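Local coordinates for putative HpcE protein (Mycolicibacterium smegmatis, PDB 6V77) that belongs to the FAH family and binds a zinc ion through three acidic side chains, its precise function not being established, at residues 67-72 with 102-107; 109-114 with 151-156; 118-123 with 247-252; 158-161 with 166-169; 206-211 with 262-267. One frame throughout, in Å; residues are numbered along the deposited sequence.

Contact 1: residues 67-72 with 102-107; sequences PLPRQV and SSITGP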
# COMPACT_ATOMS: atom_id res chain seq x y z
N PRO B 67 1.69 1.82 -12.87
CA PRO B 67 1.66 3.11 -12.15
C PRO B 67 0.72 3.13 -10.95
O PRO B 67 0.88 4.01 -10.08
CB PRO B 67 1.19 4.09 -13.23
CG PRO B 67 0.34 3.25 -14.14
CD PRO B 67 0.97 1.87 -14.15
N LEU B 68 -0.25 2.22 -10.85
CA LEU B 68 -1.20 2.24 -9.72
C LEU B 68 -1.46 0.83 -9.20
O LEU B 68 -2.60 0.34 -9.20
CB LEU B 68 -2.50 2.93 -10.14
CG LEU B 68 -3.47 3.26 -8.98
CD1 LEU B 68 -2.82 4.05 -7.83
CD2 LEU B 68 -4.72 3.97 -9.47
N PRO B 69 -0.43 0.15 -8.70
CA PRO B 69 -0.64 -1.19 -8.15
C PRO B 69 -1.52 -1.12 -6.90
O PRO B 69 -1.43 -0.19 -6.11
CB PRO B 69 0.78 -1.67 -7.81
CG PRO B 69 1.59 -0.38 -7.66
CD PRO B 69 0.98 0.60 -8.60
N ARG B 70 -2.38 -2.13 -6.75
CA ARG B 70 -3.20 -2.21 -5.54
C ARG B 70 -2.34 -2.43 -4.30
O ARG B 70 -2.64 -1.90 -3.23
CB ARG B 70 -4.24 -3.31 -5.71
CG ARG B 70 -5.26 -2.91 -6.74
CD ARG B 70 -6.03 -4.10 -7.29
NE ARG B 70 -7.12 -4.47 -6.40
CZ ARG B 70 -8.06 -5.36 -6.73
NH1 ARG B 70 -8.03 -5.96 -7.91
NH2 ARG B 70 -9.03 -5.65 -5.87
N GLN B 71 -1.29 -3.25 -4.43
CA GLN B 71 -0.40 -3.56 -3.32
C GLN B 71 1.03 -3.46 -3.84
O GLN B 71 1.29 -3.90 -4.97
CB GLN B 71 -0.64 -4.97 -2.77
CG GLN B 71 -2.06 -5.13 -2.22
CD GLN B 71 -2.39 -6.57 -1.82
OE1 GLN B 71 -2.93 -6.80 -0.72
NE2 GLN B 71 -2.08 -7.53 -2.69
N VAL B 72 1.92 -2.89 -3.03
CA VAL B 72 3.35 -2.80 -3.34
C VAL B 72 4.08 -3.52 -2.23
O VAL B 72 3.97 -3.13 -1.05
CB VAL B 72 3.83 -1.35 -3.42
CG1 VAL B 72 5.36 -1.30 -3.63
CG2 VAL B 72 3.08 -0.58 -4.50
N SER B 102 1.96 6.78 -4.08
CA SER B 102 2.20 8.16 -4.49
C SER B 102 3.67 8.42 -4.82
O SER B 102 3.94 9.43 -5.47
CB SER B 102 1.76 9.17 -3.41
OG SER B 102 2.38 8.91 -2.16
N SER B 103 4.59 7.54 -4.40
CA SER B 103 6.01 7.69 -4.69
C SER B 103 6.43 7.02 -5.99
O SER B 103 7.59 7.16 -6.40
CB SER B 103 6.86 7.09 -3.56
OG SER B 103 6.74 5.68 -3.53
N ILE B 104 5.54 6.27 -6.63
CA ILE B 104 5.91 5.53 -7.83
C ILE B 104 5.89 6.49 -9.02
O ILE B 104 4.94 7.26 -9.20
CB ILE B 104 4.96 4.34 -8.05
CG1 ILE B 104 5.26 3.25 -7.02
CG2 ILE B 104 5.09 3.80 -9.50
CD1 ILE B 104 4.33 2.04 -7.10
N THR B 105 6.96 6.46 -9.80
CA THR B 105 7.05 7.23 -11.03
C THR B 105 7.68 6.34 -12.10
O THR B 105 8.11 5.22 -11.82
CB THR B 105 7.91 8.48 -10.86
OG1 THR B 105 9.25 8.06 -10.63
CG2 THR B 105 7.43 9.32 -9.65
N GLY B 106 7.76 6.87 -13.31
CA GLY B 106 8.62 6.29 -14.32
C GLY B 106 10.04 6.75 -14.08
O GLY B 106 10.37 7.30 -13.02
N PRO B 107 10.92 6.53 -15.04
CA PRO B 107 12.33 6.92 -14.91
C PRO B 107 12.53 8.41 -15.17
O PRO B 107 13.14 8.83 -16.17
CB PRO B 107 13.01 6.04 -15.96
CG PRO B 107 11.97 5.81 -17.01
CD PRO B 107 10.66 5.74 -16.26
O HOH W 1 2.77 6.20 -11.07

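Contact 2: residues 109-114 with 151-156; sequences ETVQLP and QDLSER. With ZN (zinc ion), chain L; SO4 (sulfate ion), chain O.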
# COMPACT_ATOMS: atom_id res chain seq x y z
N GLU B 109 13.71 12.28 -15.15
CA GLU B 109 15.08 12.78 -15.28
C GLU B 109 15.65 13.35 -13.98
O GLU B 109 16.88 13.34 -13.80
CB GLU B 109 15.14 13.85 -16.38
N THR B 110 14.81 13.88 -13.07
CA THR B 110 15.31 14.50 -11.84
C THR B 110 14.54 14.02 -10.62
O THR B 110 13.33 13.76 -10.68
CB THR B 110 15.24 16.04 -11.88
OG1 THR B 110 13.87 16.46 -12.02
CG2 THR B 110 16.08 16.61 -13.02
N VAL B 111 15.25 13.93 -9.50
CA VAL B 111 14.64 13.55 -8.23
C VAL B 111 15.03 14.58 -7.18
O VAL B 111 16.22 14.93 -7.06
CB VAL B 111 15.08 12.14 -7.78
CG1 VAL B 111 14.46 11.79 -6.43
CG2 VAL B 111 14.74 11.10 -8.84
N GLN B 112 14.05 15.06 -6.43
CA GLN B 112 14.31 16.03 -5.38
C GLN B 112 14.86 15.31 -4.16
O GLN B 112 14.32 14.28 -3.74
CB GLN B 112 13.02 16.79 -5.02
CG GLN B 112 12.41 17.56 -6.20
CD GLN B 112 13.23 18.78 -6.60
OE1 GLN B 112 13.75 19.50 -5.75
NE2 GLN B 112 13.34 19.02 -7.91
N LEU B 113 15.98 15.82 -3.62
CA LEU B 113 16.57 15.31 -2.39
C LEU B 113 15.91 15.94 -1.18
O LEU B 113 16.11 17.14 -0.93
CB LEU B 113 18.07 15.61 -2.35
CG LEU B 113 19.01 14.86 -3.28
CD1 LEU B 113 20.35 15.60 -3.30
CD2 LEU B 113 19.15 13.41 -2.83
N PRO B 114 15.14 15.19 -0.41
CA PRO B 114 14.73 15.69 0.90
C PRO B 114 15.95 15.82 1.80
O PRO B 114 17.01 15.24 1.55
CB PRO B 114 13.79 14.60 1.41
CG PRO B 114 14.26 13.37 0.72
CD PRO B 114 14.69 13.81 -0.64
N GLN B 151 14.43 1.56 -8.57
CA GLN B 151 15.26 2.09 -7.49
C GLN B 151 14.42 2.09 -6.23
O GLN B 151 13.27 2.53 -6.27
CB GLN B 151 15.73 3.51 -7.78
CG GLN B 151 17.09 3.58 -8.48
CD GLN B 151 18.25 3.21 -7.58
OE1 GLN B 151 18.19 3.38 -6.36
NE2 GLN B 151 19.34 2.71 -8.18
N ASP B 152 14.96 1.59 -5.13
CA ASP B 152 14.33 1.80 -3.83
C ASP B 152 15.11 2.89 -3.11
O ASP B 152 15.92 2.64 -2.22
CB ASP B 152 14.29 0.51 -3.01
CG ASP B 152 13.64 0.70 -1.66
OD1 ASP B 152 13.00 1.76 -1.43
OD2 ASP B 152 13.73 -0.20 -0.81
N LEU B 153 14.86 4.14 -3.52
CA LEU B 153 15.56 5.26 -2.89
C LEU B 153 15.09 5.38 -1.45
O LEU B 153 13.90 5.19 -1.16
CB LEU B 153 15.29 6.56 -3.65
CG LEU B 153 15.82 6.51 -5.09
CD1 LEU B 153 15.31 7.68 -5.91
CD2 LEU B 153 17.34 6.54 -5.03
N SER B 154 16.02 5.68 -0.55
CA SER B 154 15.77 5.52 0.89
C SER B 154 16.39 6.69 1.64
O SER B 154 17.60 6.88 1.57
CB SER B 154 16.37 4.20 1.39
OG SER B 154 15.93 3.09 0.60
N GLU B 155 15.58 7.42 2.40
CA GLU B 155 16.11 8.44 3.30
C GLU B 155 16.47 7.74 4.61
O GLU B 155 15.60 7.45 5.43
CB GLU B 155 15.11 9.58 3.48
CG GLU B 155 15.75 10.85 4.01
CD GLU B 155 16.15 10.67 5.44
OE1 GLU B 155 15.24 10.61 6.30
OE2 GLU B 155 17.36 10.53 5.71
N ARG B 156 17.77 7.47 4.82
CA ARG B 156 18.16 6.55 5.89
C ARG B 156 17.90 7.11 7.29
O ARG B 156 17.73 6.32 8.23
CB ARG B 156 19.63 6.17 5.77
CG ARG B 156 19.96 5.49 4.46
CD ARG B 156 19.30 4.10 4.34
NE ARG B 156 19.96 3.35 3.28
CZ ARG B 156 19.49 2.25 2.69
NH1 ARG B 156 18.31 1.74 3.05
NH2 ARG B 156 20.21 1.67 1.74
ZN ZN L . 15.17 -2.09 -0.92
S SO4 O . 16.77 -2.05 3.01
O1 SO4 O . 18.12 -2.53 3.23
O2 SO4 O . 16.71 -0.58 3.07
O3 SO4 O . 16.28 -2.46 1.69
O4 SO4 O . 15.88 -2.63 4.01
O HOH W 2 13.36 -3.20 -1.21

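Contact 3: residues 118-123 with 247-252; sequences VDWEVE and MGRNPK. With ZN (zinc ion), chain L.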
# COMPACT_ATOMS: atom_id res chain seq x y z
N VAL B 118 20.11 10.37 1.69
CA VAL B 118 19.38 9.66 0.64
C VAL B 118 20.30 8.65 -0.04
O VAL B 118 21.39 9.00 -0.51
CB VAL B 118 18.78 10.65 -0.37
CG1 VAL B 118 18.03 9.90 -1.43
CG2 VAL B 118 17.84 11.64 0.35
N ASP B 119 19.85 7.41 -0.09
CA ASP B 119 20.67 6.28 -0.47
C ASP B 119 20.04 5.58 -1.67
O ASP B 119 18.82 5.63 -1.86
CB ASP B 119 20.79 5.33 0.71
CG ASP B 119 22.01 4.45 0.64
OD1 ASP B 119 22.75 4.48 -0.37
OD2 ASP B 119 22.23 3.74 1.64
N TRP B 120 20.88 4.93 -2.48
CA TRP B 120 20.47 4.24 -3.70
C TRP B 120 20.35 2.74 -3.45
O TRP B 120 21.06 2.18 -2.61
CB TRP B 120 21.50 4.47 -4.81
CG TRP B 120 22.91 4.07 -4.38
CD1 TRP B 120 23.48 2.83 -4.51
CD2 TRP B 120 23.89 4.90 -3.73
NE1 TRP B 120 24.75 2.85 -4.00
CE2 TRP B 120 25.02 4.10 -3.51
CE3 TRP B 120 23.91 6.24 -3.33
CZ2 TRP B 120 26.17 4.59 -2.90
CZ3 TRP B 120 25.06 6.73 -2.72
CH2 TRP B 120 26.18 5.91 -2.52
N GLU B 121 19.47 2.08 -4.23
CA GLU B 121 19.25 0.63 -4.13
C GLU B 121 18.68 0.15 -5.48
O GLU B 121 17.47 0.22 -5.68
CB GLU B 121 18.28 0.28 -2.99
CG GLU B 121 18.72 0.66 -1.56
CD GLU B 121 17.96 -0.08 -0.46
OE1 GLU B 121 16.90 -0.67 -0.77
OE2 GLU B 121 18.42 -0.11 0.70
N VAL B 122 19.53 -0.36 -6.38
CA VAL B 122 19.00 -0.95 -7.61
C VAL B 122 18.24 -2.23 -7.27
O VAL B 122 18.68 -3.02 -6.43
CB VAL B 122 20.10 -1.25 -8.65
CG1 VAL B 122 21.20 -2.16 -8.10
CG2 VAL B 122 19.50 -1.91 -9.91
N GLU B 123 17.08 -2.43 -7.90
CA GLU B 123 16.32 -3.65 -7.63
C GLU B 123 15.65 -4.17 -8.89
O GLU B 123 15.24 -3.40 -9.76
CB GLU B 123 15.24 -3.43 -6.56
CG GLU B 123 15.78 -2.75 -5.31
CD GLU B 123 14.98 -3.05 -4.07
OE1 GLU B 123 13.93 -3.72 -4.14
OE2 GLU B 123 15.44 -2.62 -3.01
N MET B 247 24.93 3.63 2.75
CA MET B 247 25.03 3.52 4.20
C MET B 247 25.95 2.39 4.64
O MET B 247 26.31 2.33 5.82
CB MET B 247 23.63 3.33 4.82
CG MET B 247 23.03 1.98 4.55
SD MET B 247 21.62 1.72 5.65
CE MET B 247 20.99 0.14 5.02
N GLY B 248 26.36 1.51 3.71
CA GLY B 248 27.28 0.43 4.00
C GLY B 248 28.74 0.75 3.76
O GLY B 248 29.61 -0.07 4.09
N ARG B 249 29.04 1.91 3.20
CA ARG B 249 30.42 2.25 2.86
C ARG B 249 31.13 2.87 4.05
O ARG B 249 30.50 3.34 5.00
CB ARG B 249 30.43 3.18 1.64
CG ARG B 249 29.84 2.44 0.44
CD ARG B 249 29.57 3.27 -0.79
NE ARG B 249 29.26 2.36 -1.90
CZ ARG B 249 30.15 1.86 -2.75
NH1 ARG B 249 31.44 2.20 -2.68
NH2 ARG B 249 29.74 1.04 -3.71
N ASN B 250 32.46 2.86 4.01
CA ASN B 250 33.27 3.57 5.00
C ASN B 250 34.16 4.58 4.29
O ASN B 250 35.08 4.15 3.57
CB ASN B 250 34.11 2.58 5.81
CG ASN B 250 33.25 1.56 6.55
OD1 ASN B 250 33.23 0.37 6.21
ND2 ASN B 250 32.54 2.02 7.56
N PRO B 251 33.92 5.90 4.42
CA PRO B 251 32.81 6.44 5.21
C PRO B 251 31.46 6.27 4.50
O PRO B 251 31.42 5.89 3.32
CB PRO B 251 33.16 7.92 5.32
CG PRO B 251 33.81 8.20 4.01
CD PRO B 251 34.60 6.95 3.66
N LYS B 252 30.37 6.50 5.21
CA LYS B 252 29.07 6.46 4.56
C LYS B 252 28.99 7.56 3.50
O LYS B 252 29.56 8.65 3.67
CB LYS B 252 27.94 6.61 5.59
CG LYS B 252 27.82 5.43 6.54
CD LYS B 252 26.82 5.73 7.66
CE LYS B 252 26.33 4.45 8.33
NZ LYS B 252 27.41 3.46 8.57
ZN ZN L . 15.17 -2.09 -0.92
O HOH W 2 13.36 -3.20 -1.21

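Contact 4: residues 158-161 with 166-169; sequences LQLA and QFSL. With SO4 (sulfate ion), chain O.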
# COMPACT_ATOMS: atom_id res chain seq x y z
N LEU B 158 15.27 8.93 8.51
CA LEU B 158 13.90 8.55 8.87
C LEU B 158 13.75 7.03 8.94
O LEU B 158 13.02 6.51 9.79
CB LEU B 158 12.92 9.13 7.85
CG LEU B 158 11.42 8.86 8.07
CD1 LEU B 158 10.99 9.38 9.42
CD2 LEU B 158 10.59 9.49 6.96
N GLN B 159 14.41 6.31 8.03
CA GLN B 159 14.22 4.87 7.95
C GLN B 159 14.59 4.17 9.25
O GLN B 159 13.94 3.20 9.65
CB GLN B 159 15.05 4.28 6.80
CG GLN B 159 14.72 2.79 6.57
CD GLN B 159 15.67 2.11 5.59
OE1 GLN B 159 16.27 2.75 4.73
NE2 GLN B 159 15.79 0.79 5.72
N LEU B 160 15.63 4.65 9.91
CA LEU B 160 16.19 3.97 11.08
C LEU B 160 15.88 4.66 12.40
O LEU B 160 16.33 4.18 13.44
CB LEU B 160 17.70 3.82 10.90
CG LEU B 160 18.04 3.12 9.59
CD1 LEU B 160 19.55 3.05 9.38
CD2 LEU B 160 17.46 1.74 9.61
N ALA B 161 15.12 5.75 12.39
CA ALA B 161 14.95 6.53 13.61
C ALA B 161 13.81 5.99 14.47
O ALA B 161 12.92 5.29 14.01
CB ALA B 161 14.67 8.00 13.27
N GLN B 166 10.18 1.57 11.26
CA GLN B 166 9.44 1.02 10.13
C GLN B 166 9.87 1.74 8.85
O GLN B 166 9.86 2.98 8.80
CB GLN B 166 7.94 1.17 10.37
CG GLN B 166 7.50 0.55 11.68
CD GLN B 166 7.63 -0.96 11.67
OE1 GLN B 166 7.07 -1.65 10.82
NE2 GLN B 166 8.38 -1.49 12.62
N PHE B 167 10.20 0.97 7.81
CA PHE B 167 10.98 1.47 6.68
C PHE B 167 10.17 2.17 5.59
O PHE B 167 10.77 2.87 4.76
CB PHE B 167 11.77 0.32 6.04
CG PHE B 167 12.78 -0.33 6.96
CD1 PHE B 167 13.13 0.25 8.17
CD2 PHE B 167 13.40 -1.52 6.59
CE1 PHE B 167 14.07 -0.34 9.01
CE2 PHE B 167 14.36 -2.11 7.43
CZ PHE B 167 14.69 -1.52 8.63
N SER B 168 8.84 2.04 5.56
CA SER B 168 8.10 2.39 4.34
C SER B 168 8.16 3.88 4.04
O SER B 168 8.37 4.28 2.89
CB SER B 168 6.63 1.95 4.46
OG SER B 168 6.56 0.55 4.64
N LEU B 169 7.92 4.72 5.04
CA LEU B 169 7.76 6.15 4.78
C LEU B 169 9.04 6.76 4.22
O LEU B 169 9.00 7.54 3.26
CB LEU B 169 7.33 6.87 6.06
CG LEU B 169 6.52 8.15 5.84
CD1 LEU B 169 5.23 7.87 5.08
CD2 LEU B 169 6.25 8.86 7.18
S SO4 O . 16.77 -2.05 3.01
O1 SO4 O . 18.12 -2.53 3.23
O2 SO4 O . 16.71 -0.58 3.07
O3 SO4 O . 16.28 -2.46 1.69
O4 SO4 O . 15.88 -2.63 4.01

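Contact 5: residues 206-211 with 262-267; sequences VQHSRT and RTYITG. With EDO (1,2-ethanediol), chain N.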
# COMPACT_ATOMS: atom_id res chain seq x y z
N VAL B 206 28.78 1.63 -8.24
CA VAL B 206 28.55 1.50 -6.81
C VAL B 206 27.79 0.23 -6.45
O VAL B 206 27.89 -0.22 -5.30
CB VAL B 206 27.82 2.73 -6.25
CG1 VAL B 206 28.74 3.97 -6.32
CG2 VAL B 206 26.53 2.97 -7.00
N GLN B 207 27.02 -0.35 -7.37
CA GLN B 207 26.43 -1.67 -7.16
C GLN B 207 26.60 -2.49 -8.42
O GLN B 207 26.53 -1.96 -9.53
CB GLN B 207 24.95 -1.58 -6.80
CG GLN B 207 24.67 -0.94 -5.44
CD GLN B 207 23.18 -0.97 -5.12
OE1 GLN B 207 22.41 -0.19 -5.68
NE2 GLN B 207 22.77 -1.90 -4.26
N HIS B 208 26.85 -3.79 -8.25
CA HIS B 208 26.93 -4.71 -9.38
C HIS B 208 26.85 -6.14 -8.89
O HIS B 208 27.74 -6.60 -8.17
CB HIS B 208 28.22 -4.52 -10.18
CG HIS B 208 28.43 -5.57 -11.22
ND1 HIS B 208 29.43 -6.53 -11.13
CD2 HIS B 208 27.76 -5.85 -12.36
CE1 HIS B 208 29.37 -7.33 -12.18
NE2 HIS B 208 28.36 -6.94 -12.94
N SER B 209 25.80 -6.86 -9.29
CA SER B 209 25.59 -8.22 -8.83
C SER B 209 24.71 -8.94 -9.85
O SER B 209 24.48 -8.45 -10.96
CB SER B 209 24.98 -8.21 -7.42
OG SER B 209 25.03 -9.50 -6.83
N ARG B 210 24.21 -10.11 -9.47
CA ARG B 210 23.24 -10.85 -10.28
C ARG B 210 22.12 -11.34 -9.37
O ARG B 210 22.37 -11.67 -8.20
CB ARG B 210 23.88 -12.05 -11.01
CG ARG B 210 25.02 -11.69 -11.98
CD ARG B 210 25.43 -12.89 -12.87
NE ARG B 210 24.40 -13.22 -13.85
CZ ARG B 210 24.37 -12.75 -15.09
NH1 ARG B 210 23.38 -13.09 -15.91
NH2 ARG B 210 25.33 -11.93 -15.52
N THR B 211 20.89 -11.37 -9.89
CA THR B 211 19.77 -11.78 -9.04
C THR B 211 19.83 -13.25 -8.64
O THR B 211 19.00 -13.68 -7.83
CB THR B 211 18.43 -11.50 -9.70
OG1 THR B 211 18.31 -12.30 -10.88
CG2 THR B 211 18.30 -10.03 -10.06
N ARG B 262 22.87 6.17 -12.49
CA ARG B 262 22.44 5.30 -13.57
C ARG B 262 22.15 3.92 -12.98
O ARG B 262 22.97 3.37 -12.25
CB ARG B 262 23.51 5.23 -14.67
CG ARG B 262 23.21 4.18 -15.76
CD ARG B 262 24.24 4.22 -16.89
NE ARG B 262 23.97 3.15 -17.84
CZ ARG B 262 24.48 1.93 -17.75
NH1 ARG B 262 25.33 1.62 -16.78
NH2 ARG B 262 24.16 1.01 -18.65
N THR B 263 20.97 3.39 -13.29
CA THR B 263 20.49 2.13 -12.73
C THR B 263 20.22 1.21 -13.92
O THR B 263 19.63 1.65 -14.91
CB THR B 263 19.20 2.37 -11.92
OG1 THR B 263 19.45 3.32 -10.88
CG2 THR B 263 18.64 1.08 -11.32
N TYR B 264 20.67 -0.05 -13.85
CA TYR B 264 20.47 -0.93 -15.01
C TYR B 264 20.25 -2.37 -14.60
O TYR B 264 20.71 -2.83 -13.55
CB TYR B 264 21.67 -0.87 -15.97
CG TYR B 264 22.94 -1.46 -15.40
CD1 TYR B 264 23.22 -2.83 -15.51
CD2 TYR B 264 23.86 -0.66 -14.74
CE1 TYR B 264 24.37 -3.37 -14.97
CE2 TYR B 264 25.01 -1.19 -14.19
CZ TYR B 264 25.26 -2.55 -14.31
OH TYR B 264 26.41 -3.07 -13.77
N ILE B 265 19.54 -3.10 -15.46
CA ILE B 265 19.48 -4.56 -15.42
C ILE B 265 19.80 -5.01 -16.84
O ILE B 265 19.08 -4.66 -17.78
CB ILE B 265 18.10 -5.08 -14.96
CG1 ILE B 265 17.78 -4.56 -13.54
CG2 ILE B 265 18.09 -6.58 -15.01
CD1 ILE B 265 16.44 -5.05 -12.95
N THR B 266 20.89 -5.76 -17.00
CA THR B 266 21.45 -5.98 -18.33
C THR B 266 20.48 -6.81 -19.16
O THR B 266 19.99 -7.85 -18.71
CB THR B 266 22.80 -6.68 -18.24
OG1 THR B 266 23.66 -5.92 -17.37
CG2 THR B 266 23.44 -6.79 -19.64
N GLY B 267 20.17 -6.31 -20.36
CA GLY B 267 19.18 -6.94 -21.21
C GLY B 267 17.74 -6.61 -20.90
O GLY B 267 16.85 -7.01 -21.67
C1 EDO N . 20.67 -2.11 -19.92
O1 EDO N . 22.06 -1.77 -19.87
C2 EDO N . 20.40 -2.99 -21.13
O2 EDO N . 21.41 -4.00 -21.18

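Contact 1: residues 67-72 with 102-107
Pro67 and Ile104 bring their CA atoms to within 6.5 Å of each other where the irregular loop before strand 72-76 passes the short strand 104-105, yet no hydrogen bond runs directly from one backbone to the other. What joins them is mostly one side chain. The terminal methyl of Ile104 reaches into the angle between Pro69 and Val72: CD1 lies 3.7 Å from CG of Pro69, at that corner of the ring, and 3.9 Å from CG2 of Val72, which slides past in the opposite direction. The reach depends on the isoleucine chain beyond CB. With CG1 anti to the carbonyl carbon (chi1 -73°) and CD1 carried on in an extended line (chi2 177°), the long branch goes toward the loop, while the shorter branch stays nearer to Pro67, its CG2 4.3 Å from Pro67 O. Beside this apolar touch runs a polar one. Water 1 stands 3.1 Å from Pro67 O and can donate to it, and Ile104 O is equally near and equally able to accept; since further acceptors compete for its two protons, both bonds need not exist at once. Around the contact, Pro69 also packs on Val236, Val72 on Phe238 and Ile104 on Ile179, so the apolar cluster continues into the large sheet. Leu68, turned the other way, meets Arg70 of the second subunit. The chemistry therefore implies a junction held by methyl and ring-carbon packing, with a water placed where it can donate to either carbonyl oxygen, two acceptors that cannot bond to each other.

Contact 2: residues 109-114 with 151-156
Val111 and Leu153 meet because each turns a branch inward: Val111 has CG1 anti to its own backbone N (chi1 179°), and Leu153 has CG anti to its carbonyl carbon (chi1 -62°) with CD1 leading. The pair joins the two sheets of this FAH-family fold, strand 110-113 being an outermost strand of the five-stranded sheet and strand 144-155 belonging to the larger mixed sheet. The touch is light, CG1 of Val111 lying 4.2 Å from CD1 of Leu153, and a second one is lighter still, with CG of Pro114 4.4 Å from CG of Glu155. The carboxylate of Glu155 is engaged otherwise: at the N-cap of helix 156-160, it accepts from the backbone N atoms of Asp157 and Leu158, where its negative charge would probably be favourable beside the positive helix end. Alternation along the chain turns Asp152 and Ser154 from strand 110-113 to the side of the metal site. Asp152 gives OD2 to the zinc ion at 2.4 Å, and water 2 is another ligand at 2.1 Å. Ser154 OG donates to Asp152 O at 2.9 Å, approaching from above the carbonyl plane; Lys171 NZ is hydrogen-bonded to both Ser154 OG and Asp152 OD2, while Lys99 forms a salt bridge with Asp152 OD1. Arg156, first in the helix, is pinned by salt bridges from NE to Asp119 and from NH2 to Glu121, which should fix its guanidinium plane. At the edge of that plane, its remaining terminal nitrogen, NH1, donates to O2 of the sulfate ion at 2.8 Å, with a bent N-H...O angle of 136°.

Contact 3: residues 118-123 with 247-252
Asp119 and Met247 supply the hydrogen bond of this contact. The backbone N of Met247 donates to OD2 of Asp119 at 2.9 Å with an angle of 152°, meeting the oxygen from above the carboxylate plane, while the methionine side chain crosses the aspartate at about a right angle, its CG 3.5 Å from OD2. The other oxygen, OD1, takes the N-H of Gly246, so the carboxylate grips two successive amides.

The second kind is packing at a ring edge. Arg249, extended from CG to NE, crosses Trp120 roughly at right angles and places NE 3.9 Å from its CZ2, near the indole plane, with the guanidinium turned 46° from that plane. Nothing here makes a cation-pi pair; Arg249 NE and Trp120 NE1 both donate to Gly244 O, and the shared acceptor holds NE near the indole edge. One face of the indole receives Asp119 OD1 3.5 Å above it, offset toward the rim.

Metal coordination is the third kind, and of the two segments only 118-123 takes part. Glu121 and Glu123, both stretched out beyond CG, point on the same side of the strand, and Glu121 OE1 and Glu123 OE2 each bind the zinc ion at 2.2 Å. Glu123 OE1 also accepts a bond from Gly240 N. Together with Asp152 they form the three-carboxylate metal site characteristic of the FAH family, flanked by a loop held through Asp119.

Contact 4: residues 158-161 with 166-169
Gln159 lies across Phe167 where the chain of this FAH-family fold, leaving helix 156-160, doubles back through a short loop to a turn of helical backbone at 167-169, with the amide NE2 over one face of the ring. This is the tightly packed part. With CG anti to the backbone N (chi1 -173°) and the chain extended beyond, Gln159 carries NE2 to 3.3 Å above the centre of the Phe167 ring, the amide plane standing steeply at 71° to it. Nearer the backbone, Gln159 CG rests 3.4 Å from Phe167 CD1. The carbonyl oxygen Gln159 O is equally near CD1, at 3.4 Å; buried here, it has no hydrogen-bonding partner in the model. The solvent side is looser. Exposed Leu160 starts out directed away from 166-169, but its CD2 comes back to within 4.0 Å of Phe167 CE1. Loose too, but closed by the second subunit, is the side where Leu158 CD2 lies 4.3 Å from Leu169 CB: Tyr224 of that subunit packs on both leucines. The dimer also uses this turn through Phe167 N, which donates to Gln166 OE1 of the second subunit, with the reciprocal bond returned. What positions the Gln159 amide is its pair of polar partners: OE1 accepts from Arg156 NH1, and NE2 is thereby directed toward the anion. It donates to O2 of the sulfate ion at 3.1 Å with an N-H...O angle of 147°, while O4 of the same ion lies 3.7 Å from Phe167 CD2.

Contact 5: residues 206-211 with 262-267
His208 and Tyr264 cover the face of one sheet from strands that are not neighbours: strand 196-201 runs between them, and the tyrosine spans the gap. Its first torsion sets CG between the backbone N and the carbonyl carbon (chi1 68°), which brings the phenol across the intervening strand, while His208 keeps CG anti to its backbone N (chi1 171°). The side chains cross at a slant, and the tyrosine hydroxyl reaches the CD2 side of the imidazole. OH of Tyr264 comes 3.4 Å from CD2 of His208, and the two make packing without a hydrogen bond. The imidazole is held from another quarter, because His208 NE2 bonds to Glu196 OE2 on the intervening strand 196-201. The base of Tyr264 lies against Arg262, its CB 4.0 Å above one face of the guanidinium, offset toward the rim. At the end of strand 260-265, the 1,2-ethanediol accepts an almost straight bond at O2 from Gly267 N, 2.7 Å long at 178°. Gln207 goes to the reverse face: its OE1 accepts from Val122 N, and its NE2 bonds to Thr241 OG1, linking the sheet to the metal-bearing strand. Val206 and Gln207 both face Ala199, a classic beta bulge in an outermost strand of the five-stranded sheet of this FAH-family fold, where strands 204-210 and 260-265 flank 196-201.

Overall arrangement
Contacts 2 and 3 form the centre of the group, their centres about 12 Å apart, with neighbouring strands 118-128 and 144-155 of the large sheet; between them they supply all three protein ligands of the zinc ion. Their segments alternate along the chain, so the site is assembled from interleaved pieces. Contact 4, nested inside the loop closed by contact 3, follows contact 2 directly on helix 156-160 and shares its sulfate ion. Contact 5 lies about 15 Å from contact 3, centre to centre, in the five-stranded sheet. Contact 1 comes first in sequence, its centre about 14 Å from that of contact 2 and on the other side of the chain's centre from contact 5. Contacts 1 and 4 touch the second subunit, so both lie at the subunit interface.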